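Local coordinates for protein dihydropyrimidinase (Brevibacillus agri, PDB 3SFW) that probably opens the ring of dihydropyrimidines by hydrolysing their cyclic amide bond at a two-zinc centre, as a tetrameric member of the amidohydrolase family, at residues A[3-8]-A[43-48]; A[98-103]-A[134-139]; A[215-220]-A[239-244]. All blocks are in the same frame, centred on the assembly; numbering follows the deposited sequence.

Contact 1: residues A[3-8]-A[43-48]; sequences KWIRNG and IDATGY
Ile5 pairs with Ile43 and Arg6 with Asp44 as two strands running parallel: Ile43 N donates to Trp4 O, Arg6 N returns a nearly straight bond (171°) to Ile43 O, and Ala45 N closes on Arg6 O at 2.8 Å just beyond the last bridge. On one face of the sheet, shared with Ile43, Ile5 meets Ala45 through its CG2 branch, anti to the backbone N (CG1 at chi1 -48°) and 3.7 Å from Ala45 CB, while Ile43 packs on Phe436 and Leu395. Arg6 and Asp44 occupy the other face. The Arg6 side chain leans back over its own strand, CD above the Trp4 ring, and its NE pairs with Asp20. Asp44 turns the other way, and its OD1 takes two bonds from Thr46, from OG1 at 2.6 Å and from the backbone N at 3.0 Å, the latter making an Asx turn. Asn7 lies against this turn, its CB 3.5 Å from Thr46 OG1. A water joins Asn7 O to the N of Gly47, a residue of the type II turn from Ala45 to Tyr48. The pairing builds one edge of the small mixed beta sheet that, as in other cyclic amidohydrolases, accompanies the catalytic barrel.

Contact 2: residues A[98-103]-A[134-139]; sequences GESLHS and LEELES
Glu136 reaches from its helix to the first turn of the neighbouring one, where its carboxylate meets the backbone N-H groups of Leu101 and His102. Leu101 N donates to Glu136 OE1 at 3.0 Å, arriving on the syn side but 31° out of the carboxylate plane. His102 N donates to Glu136 OE2, although the position of that oxygen is less certain. The glutamate gets there by stretching out: CG stands roughly anti to the backbone N (chi1 -151°) and the chain stays extended to the carboxylate. Leu101 CB and CG lie against the same carboxylate, CG 3.4 Å from Glu136 OE1. Within the receiving segment, Ser100 sits at the N-cap, and its OG accepts from Ser103 N at 2.9 Å. The two side chains thus share the first turn, the serine taking one amide from within the segment and the glutamate two from across the contact.

In a second polar link it is the side chain of 98-103 that reaches across. The His102 ring slides back past the Glu136 chain, and Ser139 OG lies at the ring edge beside NE2 and CE1. The bond from His102 NE2 to Ser139 OG, 2.9 Å long with an N-H...O angle of 121°, is therefore bent and weak.

Apolar contact fills the buried side, where Leu101 CD1 touches Leu137 CD2 at 3.6 Å. Beyond them Leu137 meets Arg172 and Leu176 of helix 163-176, and Leu101 meets Val133.

A carboxylate set against the amino end of helix 101-112 would probably be stabilised in its charged form by the helix dipole and the two N-H groups. The glutamate thus ties the start of helix 101-112 to helix 131-142, two helices probably on the outside of the barrel.

Contact 3: residues A[215-220]-A[239-244]; sequences EAEGEA and HVSCAD. With ZN (zinc ion), chain D.
Glu215 approaches Asp244 through its backbone, its CA 3.6 Å from Asp244 OD1, and a water donates both to that oxygen and to Glu215 O. Two residues on, Glu217 carries the main polar link. Its chain runs out straight, CG anti to the backbone N (chi1 172°), and the carboxylate takes Ser241 with both oxygens: OE1 accepts from Ser241 OG at a very short 2.5 Å, while OE2 uses its syn lone pair for Ser241 N, at 2.9 Å and 173°. Cys242 SG lies 3.7 Å from Glu217 CD. Arg292 adds a salt bridge to OE1 and a hydrogen bond to Ser241 OG. An alanine here would probably cost Ser241 N its acceptor and Arg292 its salt bridge, leaving the Ser241 hydroxyl with Arg292 but no carboxylate. Gly218 follows, its CA 3.3 Å from Asp244 OD2; a side chain here would run into that carboxylate, which pairs with Arg248. The chemistry bears on the metal site: two residues before Ser241, His239 NE2 binds zinc at 2.2 Å, as does His183. By holding both the backbone N and the hydroxyl of Ser241, the glutamate probably helps fix the path of the chain leading away from this ligand.

Overall arrangement
From the N terminus, contact 1 closes first, bringing strand 41-44 back beside strand 2-6 after an excursion of strands and loops without helix. The chain then enters the barrel, where contact 2 closes a loop through helix 101-112 and strand 119-124 and joins that helix to helix 131-142. Contact 3 comes last, tying helix 214-230 to the loop that follows strand 234-237 and to the start of helix 243-254, next to the zinc centre. The three loops run in series; none nests or crosses. Contacts 1 and 3 lie on opposite sides of the chain's centre, their centres 43 Å apart, whereas contacts 2 and 3 are 30 Å apart between centres.

Contact 1: residues A[3-8]-A[43-48]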
loop_
_atom_site.group_PDB
_atom_site.type_symbol
_atom_site.label_atom_id
_atom_site.label_comp_id
_atom_site.label_asym_id
_atom_site.label_seq_id
_atom_site.Cartn_x
_atom_site.Cartn_y
_atom_site.Cartn_z
ATOM N N LYS A 3 -50.877 16.329 6.569
ATOM C CA LYS A 3 -50.044 17.521 6.596
ATOM C C LYS A 3 -49.426 17.716 5.223
ATOM O O LYS A 3 -48.936 16.761 4.631
ATOM C CB LYS A 3 -48.924 17.366 7.640
ATOM C CG LYS A 3 -49.460 17.287 9.115
ATOM C CD LYS A 3 -48.292 17.091 10.090
ATOM C CE LYS A 3 -48.785 16.987 11.575
ATOM N NZ LYS A 3 -49.663 15.790 11.874
ATOM N N TRP A 4 -49.470 18.944 4.729
ATOM C CA TRP A 4 -49.017 19.280 3.385
ATOM C C TRP A 4 -47.889 20.285 3.532
ATOM O O TRP A 4 -48.117 21.459 3.877
ATOM C CB TRP A 4 -50.190 19.923 2.623
ATOM C CG TRP A 4 -50.018 20.129 1.144
ATOM C CD1 TRP A 4 -49.061 19.596 0.319
ATOM C CD2 TRP A 4 -50.884 20.904 0.311
ATOM N NE1 TRP A 4 -49.265 20.040 -0.984
ATOM C CE2 TRP A 4 -50.375 20.844 -1.006
ATOM C CE3 TRP A 4 -52.063 21.633 0.551
ATOM C CZ2 TRP A 4 -51.019 21.480 -2.092
ATOM C CZ3 TRP A 4 -52.672 22.295 -0.511
ATOM C CH2 TRP A 4 -52.153 22.210 -1.817
ATOM N N ILE A 5 -46.646 19.799 3.411
ATOM C CA ILE A 5 -45.491 20.641 3.575
ATOM C C ILE A 5 -45.149 21.275 2.231
ATOM O O ILE A 5 -44.733 20.558 1.266
ATOM C CB ILE A 5 -44.260 19.855 4.097
ATOM C CG1 ILE A 5 -44.618 18.976 5.312
ATOM C CG2 ILE A 5 -43.108 20.774 4.382
ATOM C CD1 ILE A 5 -43.425 18.038 5.774
ATOM N N ARG A 6 -45.305 22.592 2.155
ATOM C CA ARG A 6 -45.237 23.312 0.850
ATOM C C ARG A 6 -44.058 24.262 0.697
ATOM O O ARG A 6 -43.595 24.882 1.666
ATOM C CB ARG A 6 -46.526 24.122 0.625
ATOM C CG ARG A 6 -47.809 23.289 0.727
ATOM C CD ARG A 6 -48.957 24.058 0.105
ATOM N NE ARG A 6 -48.749 24.162 -1.339
ATOM C CZ ARG A 6 -49.570 24.802 -2.167
ATOM N NH1 ARG A 6 -50.639 25.424 -1.689
ATOM N NH2 ARG A 6 -49.312 24.825 -3.473
ATOM N N ASN A 7 -43.553 24.356 -0.530
ATOM C CA ASN A 7 -42.612 25.410 -0.890
ATOM C C ASN A 7 -41.183 25.180 -0.418
ATOM O O ASN A 7 -40.389 26.117 -0.437
ATOM C CB ASN A 7 -43.078 26.779 -0.350
ATOM C CG ASN A 7 -44.502 27.108 -0.733
ATOM O OD1 ASN A 7 -44.921 26.851 -1.868
ATOM N ND2 ASN A 7 -45.274 27.697 0.220
ATOM N N GLY A 8 -40.871 23.956 0.001
ATOM C CA GLY A 8 -39.521 23.619 0.468
ATOM C C GLY A 8 -38.711 22.909 -0.624
ATOM O O GLY A 8 -39.244 22.630 -1.719
ATOM N N ILE A 43 -48.091 23.327 6.038
ATOM C CA ILE A 43 -46.851 23.704 6.718
ATOM C C ILE A 43 -45.986 24.438 5.704
ATOM O O ILE A 43 -45.613 23.879 4.645
ATOM C CB ILE A 43 -46.051 22.435 7.187
ATOM C CG1 ILE A 43 -46.926 21.442 7.971
ATOM C CG2 ILE A 43 -44.812 22.820 7.987
ATOM C CD1 ILE A 43 -47.767 22.046 9.018
ATOM N N ASP A 44 -45.665 25.680 6.009
ATOM C CA ASP A 44 -44.879 26.502 5.098
ATOM C C ASP A 44 -43.358 26.268 5.255
ATOM O O ASP A 44 -42.771 26.616 6.282
ATOM C CB ASP A 44 -45.242 27.976 5.338
ATOM C CG ASP A 44 -44.531 28.923 4.400
ATOM O OD1 ASP A 44 -43.766 28.474 3.531
ATOM O OD2 ASP A 44 -44.738 30.145 4.528
ATOM N N ALA A 45 -42.731 25.655 4.239
ATOM C CA ALA A 45 -41.287 25.357 4.280
ATOM C C ALA A 45 -40.466 26.249 3.354
ATOM O O ALA A 45 -39.331 25.928 3.019
ATOM C CB ALA A 45 -41.031 23.861 3.960
ATOM N N THR A 46 -40.992 27.446 3.043
ATOM C CA THR A 46 -40.236 28.427 2.273
ATOM C C THR A 46 -38.880 28.694 2.895
ATOM O O THR A 46 -38.777 28.984 4.106
ATOM C CB THR A 46 -41.031 29.805 2.153
ATOM O OG1 THR A 46 -42.322 29.567 1.600
ATOM C CG2 THR A 46 -40.297 30.781 1.241
ATOM N N GLY A 47 -37.824 28.614 2.076
ATOM C CA GLY A 47 -36.462 28.905 2.538
ATOM C C GLY A 47 -35.803 27.756 3.316
ATOM O O GLY A 47 -34.677 27.884 3.800
ATOM N N TYR A 48 -36.500 26.640 3.434
ATOM C CA TYR A 48 -35.915 25.478 4.151
ATOM C C TYR A 48 -35.573 24.350 3.186
ATOM O O TYR A 48 -36.273 24.139 2.160
ATOM C CB TYR A 48 -36.900 24.919 5.202
ATOM C CG TYR A 48 -37.379 25.928 6.253
ATOM C CD1 TYR A 48 -36.603 27.036 6.624
ATOM C CD2 TYR A 48 -38.631 25.779 6.826
ATOM C CE1 TYR A 48 -37.080 27.950 7.609
ATOM C CE2 TYR A 48 -39.093 26.662 7.784
ATOM C CZ TYR A 48 -38.333 27.735 8.161
ATOM O OH TYR A 48 -38.831 28.564 9.164
HETATM O O HOH W 1 -38.187 27.509 -0.626
#

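Contact 2: residues A[98-103]-A[134-139]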
loop_
_atom_site.group_PDB
_atom_site.type_symbol
_atom_site.label_atom_id
_atom_site.label_comp_id
_atom_site.label_asym_id
_atom_site.label_seq_id
_atom_site.Cartn_x
_atom_site.Cartn_y
_atom_site.Cartn_z
ATOM N N GLY A 98 -22.255 -14.300 32.077
ATOM C CA GLY A 98 -23.115 -15.085 32.948
ATOM C C GLY A 98 -24.560 -14.629 33.016
ATOM O O GLY A 98 -25.380 -15.311 33.616
ATOM N N GLU A 99 -24.869 -13.455 32.451
ATOM C CA GLU A 99 -26.260 -12.965 32.375
ATOM C C GLU A 99 -26.813 -13.291 30.967
ATOM O O GLU A 99 -26.078 -13.200 29.978
ATOM C CB GLU A 99 -26.284 -11.442 32.623
ATOM C CG GLU A 99 -27.670 -10.796 32.498
ATOM C CD GLU A 99 -27.657 -9.293 32.059
ATOM O OE1 GLU A 99 -26.651 -8.830 31.436
ATOM O OE2 GLU A 99 -28.712 -8.618 32.262
ATOM N N SER A 100 -28.065 -13.722 30.867
ATOM C CA SER A 100 -28.609 -13.989 29.520
ATOM C C SER A 100 -28.625 -12.703 28.705
ATOM O O SER A 100 -28.792 -11.597 29.252
ATOM C CB SER A 100 -29.987 -14.583 29.579
ATOM O OG SER A 100 -30.978 -13.605 29.793
ATOM N N LEU A 101 -28.498 -12.847 27.397
ATOM C CA LEU A 101 -28.644 -11.703 26.489
ATOM C C LEU A 101 -30.050 -11.141 26.613
ATOM O O LEU A 101 -30.249 -9.946 26.515
ATOM C CB LEU A 101 -28.406 -12.149 25.038
ATOM C CG LEU A 101 -27.037 -12.779 24.729
ATOM C CD1 LEU A 101 -26.972 -13.177 23.264
ATOM C CD2 LEU A 101 -25.892 -11.783 25.080
ATOM N N HIS A 102 -31.059 -12.015 26.747
ATOM C CA HIS A 102 -32.425 -11.534 26.742
ATOM C C HIS A 102 -32.764 -10.705 27.962
ATOM O O HIS A 102 -33.594 -9.826 27.875
ATOM C CB HIS A 102 -33.450 -12.685 26.599
ATOM C CG HIS A 102 -33.511 -13.288 25.207
ATOM N ND1 HIS A 102 -34.500 -12.985 24.289
ATOM C CD2 HIS A 102 -32.646 -14.114 24.566
ATOM C CE1 HIS A 102 -34.286 -13.673 23.171
ATOM N NE2 HIS A 102 -33.202 -14.412 23.341
ATOM N N SER A 103 -32.118 -10.988 29.094
ATOM C CA SER A 103 -32.351 -10.180 30.287
ATOM C C SER A 103 -31.824 -8.768 30.075
ATOM O O SER A 103 -32.424 -7.830 30.501
ATOM C CB SER A 103 -31.758 -10.811 31.559
ATOM O OG SER A 103 -30.355 -10.945 31.459
ATOM N N LEU A 134 -24.266 -18.146 21.864
ATOM C CA LEU A 134 -24.376 -18.331 20.429
ATOM C C LEU A 134 -25.781 -18.841 20.072
ATOM O O LEU A 134 -26.401 -18.401 19.094
ATOM C CB LEU A 134 -23.297 -19.291 19.942
ATOM C CG LEU A 134 -21.860 -18.728 20.044
ATOM C CD1 LEU A 134 -20.935 -19.784 19.459
ATOM C CD2 LEU A 134 -21.697 -17.410 19.253
ATOM N N GLU A 135 -26.315 -19.724 20.914
ATOM C CA GLU A 135 -27.670 -20.251 20.673
ATOM C C GLU A 135 -28.709 -19.157 20.837
ATOM O O GLU A 135 -29.633 -19.022 20.019
ATOM C CB GLU A 135 -27.994 -21.442 21.613
ATOM C CG GLU A 135 -27.003 -22.610 21.479
ATOM C CD GLU A 135 -27.668 -23.991 21.263
ATOM O OE1 GLU A 135 -26.937 -24.947 20.872
ATOM O OE2 GLU A 135 -28.899 -24.132 21.523
ATOM N N GLU A 136 -28.515 -18.326 21.851
ATOM C CA GLU A 136 -29.433 -17.252 22.165
ATOM C C GLU A 136 -29.535 -16.217 21.058
ATOM O O GLU A 136 -30.578 -15.568 20.898
ATOM C CB GLU A 136 -28.980 -16.560 23.457
ATOM C CG GLU A 136 -30.077 -15.990 24.195
ATOM C CD GLU A 136 -29.732 -15.418 25.563
ATOM O OE1 GLU A 136 -28.603 -15.504 26.100
ATOM O OE2 GLU A 136 -30.642 -14.780 26.053
ATOM N N LEU A 137 -28.445 -16.034 20.312
ATOM C CA LEU A 137 -28.418 -14.983 19.271
ATOM C C LEU A 137 -29.452 -15.213 18.177
ATOM O O LEU A 137 -29.872 -14.278 17.505
ATOM C CB LEU A 137 -27.004 -14.855 18.672
ATOM C CG LEU A 137 -26.020 -14.112 19.590
ATOM C CD1 LEU A 137 -24.620 -14.216 19.007
ATOM C CD2 LEU A 137 -26.482 -12.630 19.705
ATOM N N GLU A 138 -29.880 -16.466 17.980
ATOM C CA GLU A 138 -30.868 -16.708 16.921
ATOM C C GLU A 138 -32.176 -15.948 17.103
ATOM O O GLU A 138 -32.610 -15.188 16.215
ATOM C CB GLU A 138 -31.122 -18.215 16.701
ATOM C CG GLU A 138 -32.020 -18.450 15.492
ATOM C CD GLU A 138 -32.213 -19.929 15.208
ATOM O OE1 GLU A 138 -32.478 -20.691 16.168
ATOM O OE2 GLU A 138 -32.014 -20.328 14.049
ATOM N N SER A 139 -32.761 -16.020 18.300
ATOM C CA SER A 139 -33.997 -15.245 18.512
ATOM C C SER A 139 -33.695 -13.784 18.706
ATOM O O SER A 139 -34.536 -12.940 18.428
ATOM C CB SER A 139 -34.782 -15.800 19.702
ATOM O OG SER A 139 -34.027 -15.663 20.888
#

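Contact 3: residues A[215-220]-A[239-244]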
loop_
_atom_site.group_PDB
_atom_site.type_symbol
_atom_site.label_atom_id
_atom_site.label_comp_id
_atom_site.label_asym_id
_atom_site.label_seq_id
_atom_site.Cartn_x
_atom_site.Cartn_y
_atom_site.Cartn_z
ATOM N N GLU A 215 -1.653 4.148 16.690
ATOM C CA GLU A 215 -1.210 2.833 16.271
ATOM C C GLU A 215 -2.003 1.713 16.949
ATOM O O GLU A 215 -2.163 0.662 16.351
ATOM C CB GLU A 215 0.286 2.672 16.530
ATOM C CG GLU A 215 1.157 3.611 15.627
ATOM C CD GLU A 215 1.318 5.100 16.096
ATOM O OE1 GLU A 215 0.865 5.524 17.190
ATOM O OE2 GLU A 215 1.927 5.866 15.313
ATOM N N ALA A 216 -2.480 1.951 18.170
ATOM C CA ALA A 216 -3.261 0.946 18.929
ATOM C C ALA A 216 -4.671 0.774 18.316
ATOM O O ALA A 216 -5.265 -0.318 18.367
ATOM C CB ALA A 216 -3.377 1.378 20.417
ATOM N N GLU A 217 -5.219 1.888 17.822
ATOM C CA GLU A 217 -6.503 1.859 17.123
ATOM C C GLU A 217 -6.281 1.223 15.773
ATOM O O GLU A 217 -7.059 0.364 15.330
ATOM C CB GLU A 217 -7.087 3.260 16.977
ATOM C CG GLU A 217 -8.328 3.255 16.084
ATOM C CD GLU A 217 -8.946 4.632 15.890
ATOM O OE1 GLU A 217 -8.795 5.531 16.743
ATOM O OE2 GLU A 217 -9.670 4.789 14.914
ATOM N N GLY A 218 -5.200 1.595 15.098
ATOM C CA GLY A 218 -4.905 0.960 13.803
ATOM C C GLY A 218 -4.788 -0.563 13.959
ATOM O O GLY A 218 -5.282 -1.344 13.113
ATOM N N GLU A 219 -4.017 -0.988 14.950
ATOM C CA GLU A 219 -3.795 -2.433 15.119
ATOM C C GLU A 219 -5.110 -3.206 15.334
ATOM O O GLU A 219 -5.396 -4.187 14.643
ATOM C CB GLU A 219 -2.854 -2.716 16.294
ATOM C CG GLU A 219 -2.500 -4.232 16.441
ATOM C CD GLU A 219 -3.617 -5.038 17.073
ATOM O OE1 GLU A 219 -4.235 -4.572 18.070
ATOM O OE2 GLU A 219 -3.933 -6.122 16.492
ATOM N N ALA A 220 -5.946 -2.701 16.215
ATOM C CA ALA A 220 -7.196 -3.424 16.516
ATOM C C ALA A 220 -8.139 -3.364 15.320
ATOM O O ALA A 220 -8.906 -4.302 15.072
ATOM C CB ALA A 220 -7.857 -2.840 17.774
ATOM N N HIS A 239 -16.655 4.784 15.449
ATOM C CA HIS A 239 -15.730 5.894 15.742
ATOM C C HIS A 239 -14.310 5.670 15.216
ATOM O O HIS A 239 -13.364 5.663 15.996
ATOM C CB HIS A 239 -15.722 6.304 17.262
ATOM C CG HIS A 239 -15.544 5.165 18.249
ATOM N ND1 HIS A 239 -14.537 4.218 18.143
ATOM C CD2 HIS A 239 -16.170 4.923 19.434
ATOM C CE1 HIS A 239 -14.599 3.399 19.194
ATOM N NE2 HIS A 239 -15.569 3.824 19.993
ATOM N N VAL A 240 -14.159 5.661 13.889
ATOM C CA VAL A 240 -12.811 5.705 13.274
ATOM C C VAL A 240 -12.237 7.136 13.486
ATOM O O VAL A 240 -12.910 8.127 13.158
ATOM C CB VAL A 240 -12.903 5.361 11.750
ATOM C CG1 VAL A 240 -11.519 5.523 11.056
ATOM C CG2 VAL A 240 -13.404 3.936 11.575
ATOM N N SER A 241 -11.067 7.256 14.148
ATOM C CA SER A 241 -10.609 8.608 14.521
ATOM C C SER A 241 -9.347 9.029 13.807
ATOM O O SER A 241 -8.910 10.191 13.924
ATOM C CB SER A 241 -10.370 8.698 16.047
ATOM O OG SER A 241 -9.199 7.978 16.433
ATOM N N CYS A 242 -8.667 8.084 13.171
ATOM C CA CYS A 242 -7.307 8.368 12.708
ATOM C C CYS A 242 -6.967 7.762 11.375
ATOM O O CYS A 242 -7.617 6.807 10.898
ATOM C CB CYS A 242 -6.262 7.936 13.731
ATOM S SG CYS A 242 -6.156 6.147 14.011
ATOM N N ALA A 243 -5.981 8.378 10.729
ATOM C CA ALA A 243 -5.562 7.957 9.389
ATOM C C ALA A 243 -5.081 6.516 9.360
ATOM O O ALA A 243 -5.380 5.790 8.401
ATOM C CB ALA A 243 -4.444 8.918 8.832
ATOM N N ASP A 244 -4.449 6.052 10.437
ATOM C CA ASP A 244 -3.963 4.667 10.487
ATOM C C ASP A 244 -5.150 3.710 10.248
ATOM O O ASP A 244 -5.050 2.777 9.450
ATOM C CB ASP A 244 -3.354 4.415 11.864
ATOM C CG ASP A 244 -2.599 3.098 11.954
ATOM O OD1 ASP A 244 -1.586 3.081 12.687
ATOM O OD2 ASP A 244 -3.018 2.066 11.367
HETATM ZN ZN ZN D . -16.467 3.025 21.822
HETATM O O HOH W 2 -1.210 0.377 13.655
HETATM O O HOH W 3 -17.131 2.652 23.783
HETATM O O HOH W 4 -15.688 4.650 23.148
#